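Local structure of superoxide dismutase [Mn/Fe] (Porphyromonas gingivalis, 1UES) at residues D52-V57 and N144-G149; S121-L126 and T155-E160. The protein destroys superoxide radicals by converting them into oxygen and hydrogen peroxide at a single manganese or iron ion in each subunit of a homodimer. The protein carries 1 engineered substitution. All blocks are in the same frame, centred on the assembly; numbering follows the deposited sequence.

Contact 1: D52-V57 and N144-G149; sequences DLNTIV and NPVRKG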
ATOM      1  N   ASP A  52      14.053  19.211 -13.744  1.00 31.84           N
ATOM      2  CA  ASP A  52      13.251  18.270 -14.515  1.00 31.38           C
ATOM      3  C   ASP A  52      12.909  17.121 -13.572  1.00 30.48           C
ATOM      4  O   ASP A  52      13.589  16.874 -12.558  1.00 29.96           O
ATOM      5  CB  ASP A  52      14.022  17.754 -15.730  1.00 32.70           C
ATOM      6  CG  ASP A  52      15.345  17.154 -15.350  1.00 33.78           C
ATOM      7  OD1 ASP A  52      15.689  16.059 -15.836  1.00 35.16           O
ATOM      8  OD2 ASP A  52      16.059  17.795 -14.558  1.00 35.36           O
ATOM      9  N   LEU A  53      11.863  16.387 -13.906  1.00 29.51           N
ATOM     10  CA  LEU A  53      11.433  15.303 -13.036  1.00 28.78           C
ATOM     11  C   LEU A  53      12.539  14.322 -12.702  1.00 28.70           C
ATOM     12  O   LEU A  53      12.727  13.938 -11.562  1.00 28.58           O
ATOM     13  CB  LEU A  53      10.248  14.589 -13.682  1.00 28.06           C
ATOM     14  CG  LEU A  53       9.568  13.495 -12.851  1.00 27.65           C
ATOM     15  CD1 LEU A  53       9.120  14.042 -11.515  1.00 27.25           C
ATOM     16  CD2 LEU A  53       8.371  12.944 -13.668  1.00 27.39           C
ATOM     17  N   ASN A  54      13.286  13.907 -13.708  1.00 28.75           N
ATOM     18  CA  ASN A  54      14.368  12.979 -13.471  1.00 29.08           C
ATOM     19  C   ASN A  54      15.370  13.463 -12.416  1.00 28.57           C
ATOM     20  O   ASN A  54      15.846  12.688 -11.580  1.00 28.54           O
ATOM     21  CB  ASN A  54      15.073  12.731 -14.787  1.00 30.37           C
ATOM     22  CG  ASN A  54      15.434  11.303 -14.968  1.00 31.74           C
ATOM     23  OD1 ASN A  54      16.610  10.953 -14.973  1.00 32.91           O
ATOM     24  ND2 ASN A  54      14.426  10.455 -15.116  1.00 32.60           N
ATOM     25  N   THR A  55      15.696  14.753 -12.451  1.00 27.86           N
ATOM     26  CA  THR A  55      16.635  15.325 -11.481  1.00 27.17           C
ATOM     27  C   THR A  55      16.027  15.268 -10.084  1.00 26.53           C
ATOM     28  O   THR A  55      16.684  14.933  -9.111  1.00 26.13           O
ATOM     29  CB  THR A  55      16.953  16.796 -11.839  1.00 27.39           C
ATOM     30  OG1 THR A  55      17.660  16.834 -13.084  1.00 27.78           O
ATOM     31  CG2 THR A  55      17.797  17.466 -10.756  1.00 27.87           C
ATOM     32  N   ILE A  56      14.746  15.592  -9.977  1.00 25.81           N
ATOM     33  CA  ILE A  56      14.129  15.550  -8.665  1.00 25.72           C
ATOM     34  C   ILE A  56      14.114  14.130  -8.092  1.00 26.04           C
ATOM     35  O   ILE A  56      14.306  13.945  -6.897  1.00 25.76           O
ATOM     36  CB  ILE A  56      12.684  16.102  -8.712  1.00 25.20           C
ATOM     37  CG1 ILE A  56      12.700  17.531  -9.258  1.00 25.05           C
ATOM     38  CG2 ILE A  56      12.076  16.063  -7.323  1.00 24.72           C
ATOM     39  CD1 ILE A  56      11.298  18.070  -9.607  1.00 25.25           C
ATOM     40  N   VAL A  57      13.868  13.126  -8.934  1.00 26.72           N
ATOM     41  CA  VAL A  57      13.842  11.761  -8.428  1.00 27.61           C
ATOM     42  C   VAL A  57      15.240  11.292  -8.013  1.00 28.44           C
ATOM     43  O   VAL A  57      15.373  10.531  -7.069  1.00 28.56           O
ATOM     44  CB  VAL A  57      13.253  10.756  -9.470  1.00 27.70           C
ATOM     45  CG1 VAL A  57      13.271   9.328  -8.888  1.00 27.71           C
ATOM     46  CG2 VAL A  57      11.805  11.146  -9.832  1.00 27.24           C
ATOM     47  N   ASN A 144      12.428   4.083  -7.371  1.00 24.44           N
ATOM     48  CA  ASN A 144      12.666   3.998  -8.798  1.00 25.22           C
ATOM     49  C   ASN A 144      14.171   3.779  -9.002  1.00 25.82           C
ATOM     50  O   ASN A 144      14.976   4.427  -8.349  1.00 25.93           O
ATOM     51  CB  ASN A 144      12.201   5.292  -9.473  1.00 25.38           C
ATOM     52  CG  ASN A 144      12.299   5.220 -10.975  1.00 25.44           C
ATOM     53  OD1 ASN A 144      11.286   5.098 -11.703  1.00 26.07           O
ATOM     54  ND2 ASN A 144      13.508   5.283 -11.459  1.00 25.19           N
ATOM     55  N   PRO A 145      14.561   2.880  -9.925  1.00 26.54           N
ATOM     56  CA  PRO A 145      15.961   2.548 -10.240  1.00 27.02           C
ATOM     57  C   PRO A 145      16.842   3.747 -10.517  1.00 27.62           C
ATOM     58  O   PRO A 145      18.060   3.682 -10.328  1.00 27.42           O
ATOM     59  CB  PRO A 145      15.857   1.660 -11.472  1.00 27.47           C
ATOM     60  CG  PRO A 145      14.530   1.024 -11.353  1.00 27.11           C
ATOM     61  CD  PRO A 145      13.632   2.092 -10.748  1.00 26.68           C
ATOM     62  N   VAL A 146      16.240   4.831 -10.986  1.00 28.41           N
ATOM     63  CA  VAL A 146      17.030   6.023 -11.257  1.00 29.11           C
ATOM     64  C   VAL A 146      17.691   6.556  -9.997  1.00 29.52           C
ATOM     65  O   VAL A 146      18.699   7.262 -10.060  1.00 29.77           O
ATOM     66  CB  VAL A 146      16.204   7.172 -11.929  1.00 29.36           C
ATOM     67  CG1 VAL A 146      15.468   6.646 -13.110  1.00 29.76           C
ATOM     68  CG2 VAL A 146      15.261   7.815 -10.933  1.00 29.50           C
ATOM     69  N   ARG A 147      17.144   6.234  -8.834  1.00 30.20           N
ATOM     70  CA  ARG A 147      17.761   6.730  -7.614  1.00 30.74           C
ATOM     71  C   ARG A 147      19.096   6.007  -7.366  1.00 31.19           C
ATOM     72  O   ARG A 147      19.871   6.412  -6.502  1.00 31.34           O
ATOM     73  CB  ARG A 147      16.816   6.539  -6.418  1.00 31.13           C
ATOM     74  CG  ARG A 147      16.936   7.619  -5.345  1.00 31.91           C
ATOM     75  CD  ARG A 147      16.065   7.278  -4.136  1.00 32.53           C
ATOM     76  NE  ARG A 147      15.733   8.462  -3.335  1.00 33.29           N
ATOM     77  CZ  ARG A 147      15.201   8.415  -2.120  1.00 33.68           C
ATOM     78  NH1 ARG A 147      14.934   7.239  -1.552  1.00 34.21           N
ATOM     79  NH2 ARG A 147      14.929   9.541  -1.472  1.00 33.88           N
ATOM     80  N   LYS A 148      19.348   4.951  -8.145  1.00 31.19           N
ATOM     81  CA  LYS A 148      20.565   4.133  -8.042  1.00 31.17           C
ATOM     82  C   LYS A 148      21.443   4.251  -9.289  1.00 30.63           C
ATOM     83  O   LYS A 148      22.394   3.496  -9.465  1.00 30.82           O
ATOM     84  CB  LYS A 148      20.169   2.662  -7.879  1.00 31.85           C
ATOM     85  CG  LYS A 148      20.458   2.074  -6.533  1.00 33.05           C
ATOM     86  CD  LYS A 148      20.053   0.604  -6.519  1.00 33.76           C
ATOM     87  CE  LYS A 148      18.890   0.331  -7.453  1.00 34.00           C
ATOM     88  NZ  LYS A 148      17.597   0.608  -6.772  1.00 34.56           N
ATOM     89  N   GLY A 149      21.100   5.169 -10.177  1.00 30.03           N
ATOM     90  CA  GLY A 149      21.858   5.352 -11.402  1.00 29.44           C
ATOM     91  C   GLY A 149      21.499   4.372 -12.510  1.00 29.01           C
ATOM     92  O   GLY A 149      22.067   4.418 -13.596  1.00 29.08           O
TER
HETATM   93  O   HOH W   1      16.529  10.968  -4.385  1.00 30.89           O
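The carbonyl oxygen of Val57 and the side chain of Arg147 are joined through a water. Water 1 receives the N-H of Arg147 NE at 2.8 Å, lying in the guanidinium plane at its edge, and gives a proton to Val57 O at 3.0 Å. The same carbonyl oxygen lies 3.7 Å from Arg147 CG, so the start of the arginine chain brushes the helix before the extended run from CG to NE carries the head on to the water. Farther out, Arg147 NH2 bonds to Ser60 O and the guanidinium makes a cation-pi contact with Phe65, which probably holds the charged end beside the chain that follows 52-57. No direct hydrogen bond links the two segments.

The contact joins the alpha-hairpin and C-terminal domains of an iron/manganese superoxide dismutase: the short helix 53-59 belongs to the first, the 3-10 segment 145-148 to the second, between strands 134-140 and 151-157. The apolar half of the contact is valine on valine. The two side chains cross at about a right angle, and Val57 CG1 meets Val146 CG2 at 3.2 Å, tighter than usual for two methyl carbons. With Val57 CG1 anti to its own N (chi1 179°), that methyl also comes within 4.2 Å of Asn144 CB. On the turn, Val146 CG2 sits between N and the carbonyl carbon and reaches Val57, while Val146 CG1 leads toward Asn54, whose ND2 is 4.4 Å away. Behind the helix face, Leu53 and Ile56 pack against helix 62-79.

Contact 2: S121-L126 and T155-E160; sequences SGWVWL and TFDVWE. Engineered in segment 155-160: Thr155 (natural residue Gly). With MN (manganese (II) ion), chain E.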
ATOM      1  N   SER A 121       3.130  -1.636  -0.283  1.00 22.73           N
ATOM      2  CA  SER A 121       3.072  -0.911  -1.555  1.00 21.85           C
ATOM      3  C   SER A 121       4.420  -0.812  -2.242  1.00 21.42           C
ATOM      4  O   SER A 121       5.458  -0.717  -1.579  1.00 21.62           O
ATOM      5  CB  SER A 121       2.538   0.510  -1.320  1.00 22.36           C
ATOM      6  OG  SER A 121       1.247   0.519  -0.720  1.00 22.52           O
ATOM      7  N   GLY A 122       4.431  -0.804  -3.576  1.00 20.83           N
ATOM      8  CA  GLY A 122       5.691  -0.653  -4.254  1.00 20.17           C
ATOM      9  C   GLY A 122       5.635  -0.990  -5.724  1.00 19.80           C
ATOM     10  O   GLY A 122       4.547  -1.060  -6.315  1.00 19.22           O
ATOM     11  N   TRP A 123       6.817  -1.191  -6.295  1.00 20.34           N
ATOM     12  CA  TRP A 123       6.993  -1.480  -7.718  1.00 20.76           C
ATOM     13  C   TRP A 123       8.048  -2.536  -7.957  1.00 20.98           C
ATOM     14  O   TRP A 123       9.036  -2.565  -7.233  1.00 21.51           O
ATOM     15  CB  TRP A 123       7.498  -0.241  -8.447  1.00 20.90           C
ATOM     16  CG  TRP A 123       6.683   0.974  -8.221  1.00 20.74           C
ATOM     17  CD1 TRP A 123       6.678   1.764  -7.098  1.00 20.98           C
ATOM     18  CD2 TRP A 123       5.731   1.549  -9.126  1.00 21.31           C
ATOM     19  NE1 TRP A 123       5.776   2.793  -7.249  1.00 20.97           N
ATOM     20  CE2 TRP A 123       5.184   2.686  -8.477  1.00 21.10           C
ATOM     21  CE3 TRP A 123       5.284   1.223 -10.417  1.00 21.30           C
ATOM     22  CZ2 TRP A 123       4.210   3.496  -9.078  1.00 21.04           C
ATOM     23  CZ3 TRP A 123       4.307   2.036 -11.014  1.00 21.28           C
ATOM     24  CH2 TRP A 123       3.789   3.155 -10.337  1.00 21.40           C
ATOM     25  N   VAL A 124       7.839  -3.404  -8.950  1.00 21.47           N
ATOM     26  CA  VAL A 124       8.895  -4.351  -9.296  1.00 21.76           C
ATOM     27  C   VAL A 124       9.409  -3.724 -10.619  1.00 22.11           C
ATOM     28  O   VAL A 124       8.624  -3.308 -11.484  1.00 21.87           O
ATOM     29  CB  VAL A 124       8.379  -5.805  -9.478  1.00 22.51           C
ATOM     30  CG1 VAL A 124       7.197  -5.844 -10.382  1.00 23.22           C
ATOM     31  CG2 VAL A 124       9.508  -6.689  -9.998  1.00 22.96           C
ATOM     32  N   TRP A 125      10.722  -3.590 -10.714  1.00 22.17           N
ATOM     33  CA  TRP A 125      11.352  -2.959 -11.867  1.00 23.35           C
ATOM     34  C   TRP A 125      12.363  -3.850 -12.583  1.00 24.20           C
ATOM     35  O   TRP A 125      13.083  -4.617 -11.942  1.00 24.88           O
ATOM     36  CB  TRP A 125      12.094  -1.698 -11.379  1.00 23.13           C
ATOM     37  CG  TRP A 125      11.296  -0.425 -11.432  1.00 22.88           C
ATOM     38  CD1 TRP A 125      10.750   0.268 -10.375  1.00 23.10           C
ATOM     39  CD2 TRP A 125      10.970   0.313 -12.607  1.00 23.31           C
ATOM     40  NE1 TRP A 125      10.101   1.407 -10.843  1.00 23.18           N
ATOM     41  CE2 TRP A 125      10.220   1.453 -12.205  1.00 23.13           C
ATOM     42  CE3 TRP A 125      11.235   0.126 -13.967  1.00 23.21           C
ATOM     43  CZ2 TRP A 125       9.734   2.395 -13.124  1.00 23.69           C
ATOM     44  CZ3 TRP A 125      10.748   1.060 -14.884  1.00 23.65           C
ATOM     45  CH2 TRP A 125      10.004   2.183 -14.458  1.00 23.40           C
ATOM     46  N   LEU A 126      12.381  -3.766 -13.908  1.00 24.90           N
ATOM     47  CA  LEU A 126      13.392  -4.442 -14.698  1.00 25.31           C
ATOM     48  C   LEU A 126      14.264  -3.217 -15.013  1.00 25.59           C
ATOM     49  O   LEU A 126      13.766  -2.201 -15.493  1.00 24.97           O
ATOM     50  CB  LEU A 126      12.839  -5.036 -15.979  1.00 25.74           C
ATOM     51  CG  LEU A 126      13.952  -5.515 -16.925  1.00 25.68           C
ATOM     52  CD1 LEU A 126      14.732  -6.675 -16.285  1.00 25.94           C
ATOM     53  CD2 LEU A 126      13.349  -5.923 -18.236  1.00 26.08           C
ATOM     54  N   THR A 155       8.103  -1.717 -15.542  1.00 21.76           N
ATOM     55  CA  THR A 155       7.675  -1.823 -14.145  1.00 21.60           C
ATOM     56  C   THR A 155       6.263  -2.315 -13.975  1.00 21.29           C
ATOM     57  O   THR A 155       5.388  -2.021 -14.791  1.00 21.52           O
ATOM     58  CB  THR A 155       7.813  -0.466 -13.370  1.00 21.52           C
ATOM     59  OG1 THR A 155       7.589  -0.706 -11.972  1.00 21.40           O
ATOM     60  CG2 THR A 155       6.791   0.599 -13.871  1.00 21.75           C
ATOM     61  N   PHE A 156       6.033  -3.086 -12.905  1.00 21.40           N
ATOM     62  CA  PHE A 156       4.688  -3.524 -12.564  1.00 21.10           C
ATOM     63  C   PHE A 156       4.383  -2.791 -11.221  1.00 20.66           C
ATOM     64  O   PHE A 156       5.170  -2.842 -10.293  1.00 20.64           O
ATOM     65  CB  PHE A 156       4.606  -5.033 -12.331  1.00 21.76           C
ATOM     66  CG  PHE A 156       4.662  -5.870 -13.592  1.00 21.81           C
ATOM     67  CD1 PHE A 156       4.721  -5.276 -14.850  1.00 22.07           C
ATOM     68  CD2 PHE A 156       4.655  -7.261 -13.498  1.00 21.98           C
ATOM     69  CE1 PHE A 156       4.772  -6.053 -16.027  1.00 22.37           C
ATOM     70  CE2 PHE A 156       4.706  -8.054 -14.657  1.00 22.40           C
ATOM     71  CZ  PHE A 156       4.764  -7.458 -15.914  1.00 21.97           C
ATOM     72  N   ASP A 157       3.273  -2.066 -11.174  1.00 19.89           N
ATOM     73  CA  ASP A 157       2.860  -1.348  -9.972  1.00 19.60           C
ATOM     74  C   ASP A 157       2.166  -2.351  -9.057  1.00 19.60           C
ATOM     75  O   ASP A 157       1.178  -2.985  -9.481  1.00 19.61           O
ATOM     76  CB  ASP A 157       1.880  -0.276 -10.416  1.00 19.26           C
ATOM     77  CG  ASP A 157       1.497   0.687  -9.323  1.00 19.90           C
ATOM     78  OD1 ASP A 157       1.987   0.543  -8.186  1.00 19.63           O
ATOM     79  OD2 ASP A 157       0.684   1.581  -9.678  1.00 19.66           O
ATOM     80  N   VAL A 158       2.663  -2.515  -7.822  1.00 19.58           N
ATOM     81  CA  VAL A 158       1.997  -3.435  -6.915  1.00 19.58           C
ATOM     82  C   VAL A 158       1.330  -2.727  -5.764  1.00 19.31           C
ATOM     83  O   VAL A 158       0.985  -3.338  -4.749  1.00 19.45           O
ATOM     84  CB  VAL A 158       2.881  -4.645  -6.471  1.00 19.63           C
ATOM     85  CG1 VAL A 158       3.312  -5.429  -7.735  1.00 19.98           C
ATOM     86  CG2 VAL A 158       4.109  -4.176  -5.683  1.00 19.72           C
ATOM     87  N   TRP A 159       1.127  -1.419  -5.960  1.00 19.54           N
ATOM     88  CA  TRP A 159       0.331  -0.649  -5.005  1.00 19.32           C
ATOM     89  C   TRP A 159      -1.041  -1.293  -5.278  1.00 19.15           C
ATOM     90  O   TRP A 159      -1.377  -1.565  -6.415  1.00 19.25           O
ATOM     91  CB  TRP A 159       0.256   0.832  -5.400  1.00 19.32           C
ATOM     92  CG  TRP A 159       1.409   1.637  -4.871  1.00 19.25           C
ATOM     93  CD1 TRP A 159       2.719   1.489  -5.194  1.00 19.04           C
ATOM     94  CD2 TRP A 159       1.332   2.707  -3.936  1.00 19.85           C
ATOM     95  NE1 TRP A 159       3.485   2.404  -4.512  1.00 19.49           N
ATOM     96  CE2 TRP A 159       2.658   3.172  -3.724  1.00 20.21           C
ATOM     97  CE3 TRP A 159       0.270   3.326  -3.249  1.00 20.17           C
ATOM     98  CZ2 TRP A 159       2.956   4.239  -2.844  1.00 20.18           C
ATOM     99  CZ3 TRP A 159       0.561   4.397  -2.373  1.00 20.13           C
ATOM    100  CH2 TRP A 159       1.906   4.837  -2.181  1.00 19.99           C
ATOM    101  N   GLU A 160      -1.788  -1.594  -4.226  1.00 19.24           N
ATOM    102  CA  GLU A 160      -3.083  -2.234  -4.421  1.00 19.46           C
ATOM    103  C   GLU A 160      -4.051  -1.493  -5.317  1.00 19.41           C
ATOM    104  O   GLU A 160      -4.862  -2.122  -5.998  1.00 19.07           O
ATOM    105  CB  GLU A 160      -3.716  -2.520  -3.044  1.00 19.68           C
ATOM    106  CG  GLU A 160      -2.917  -3.552  -2.260  1.00 21.01           C
ATOM    107  CD  GLU A 160      -3.492  -3.833  -0.891  1.00 21.49           C
ATOM    108  OE1 GLU A 160      -3.784  -2.859  -0.164  1.00 21.83           O
ATOM    109  OE2 GLU A 160      -3.670  -5.023  -0.555  1.00 21.97           O
TER
HETATM  110 MN    MN E 192      -0.044   3.376  -8.957  1.00 18.41          MN
HETATM  111  O   HOH W   2      -0.987  -0.016  -1.907  1.00 22.67           O
HETATM  112  O   HOH W   3       1.631   3.275  -7.474  1.00 20.18           O
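The metal site of this Mn/Fe superoxide dismutase takes one ligand from a three-stranded antiparallel sheet, where central strand 122-128 pairs with strand 151-157. Asp157 OD2 binds manganese at 2.1 Å; His27, His74, His161 and water 3 complete the site. Beside the ligand lies Trp123, its indole nearly parallel to the carboxylate (planes 9° apart), with Asp157 CG over one ring face, 3.5 Å from Trp123 CH2. Chi1 of -172° swings the carboxyl carbon away from the Asp157 backbone N and out over this indole. Asp157 OD1 accepts the N-H of Trp159 from above the carboxylate plane, which closes an Asx turn, and takes a weak bond from water 3.

Val124 and Phe156 form the hydrogen-bonded pair, trading two N-H...O bonds of 3.0 Å between Val124 N and Phe156 O and between Phe156 N and Val124 O. Val124 O also takes the hydroxyl of Thr155, an engineered residue, from above the carbonyl plane, with OG1 2.8 Å away. Thr155 CB sits over the Trp125 six-membered ring, while Thr155 OG1 lies at the edge of the Trp123 ring. Past the last bridge, Val158 N donates to Gly122 O. Ser121 CB covers one face of Trp159, 3.6 Å from the centroid of the five-membered ring, and water 3 lies over the other. Gln70 accepts from Trp123 NE1 and Asn141 from Trp159 NE1; at the dimer interface, Ser121 OG bonds Ser121 of the second subunit, and Glu160 OE2 bonds to His161 of the second subunit. With one carboxylate oxygen on the metal and the other engaged by a backbone N-H, rotation of Asp157 is probably restricted, and the Trp159 face probably gives one side of the metal-bound water an aromatic lining.

How the contacts relate
Contact 2 lies near the centre of the chain, with every touching residue buried, whereas contact 1 is farther out and runs from buried valines to an exposed arginine. Contact 1 brings the alpha-hairpin range to the C-terminal range through a short helix and a turn; contact 2 stays within the C-terminal range and pairs two strands. Backbone hydrogen bonds, indoles and a metal ligand dominate the second, methyl packing and a bridging water the first. Their centres are 16 Å apart, yet they touch: Pro145 CD approaches Trp125 CD1 at 3.4 Å. The turn 144-149 lies between the segments of contact 2 in sequence, on the connection leading to strand 151-157.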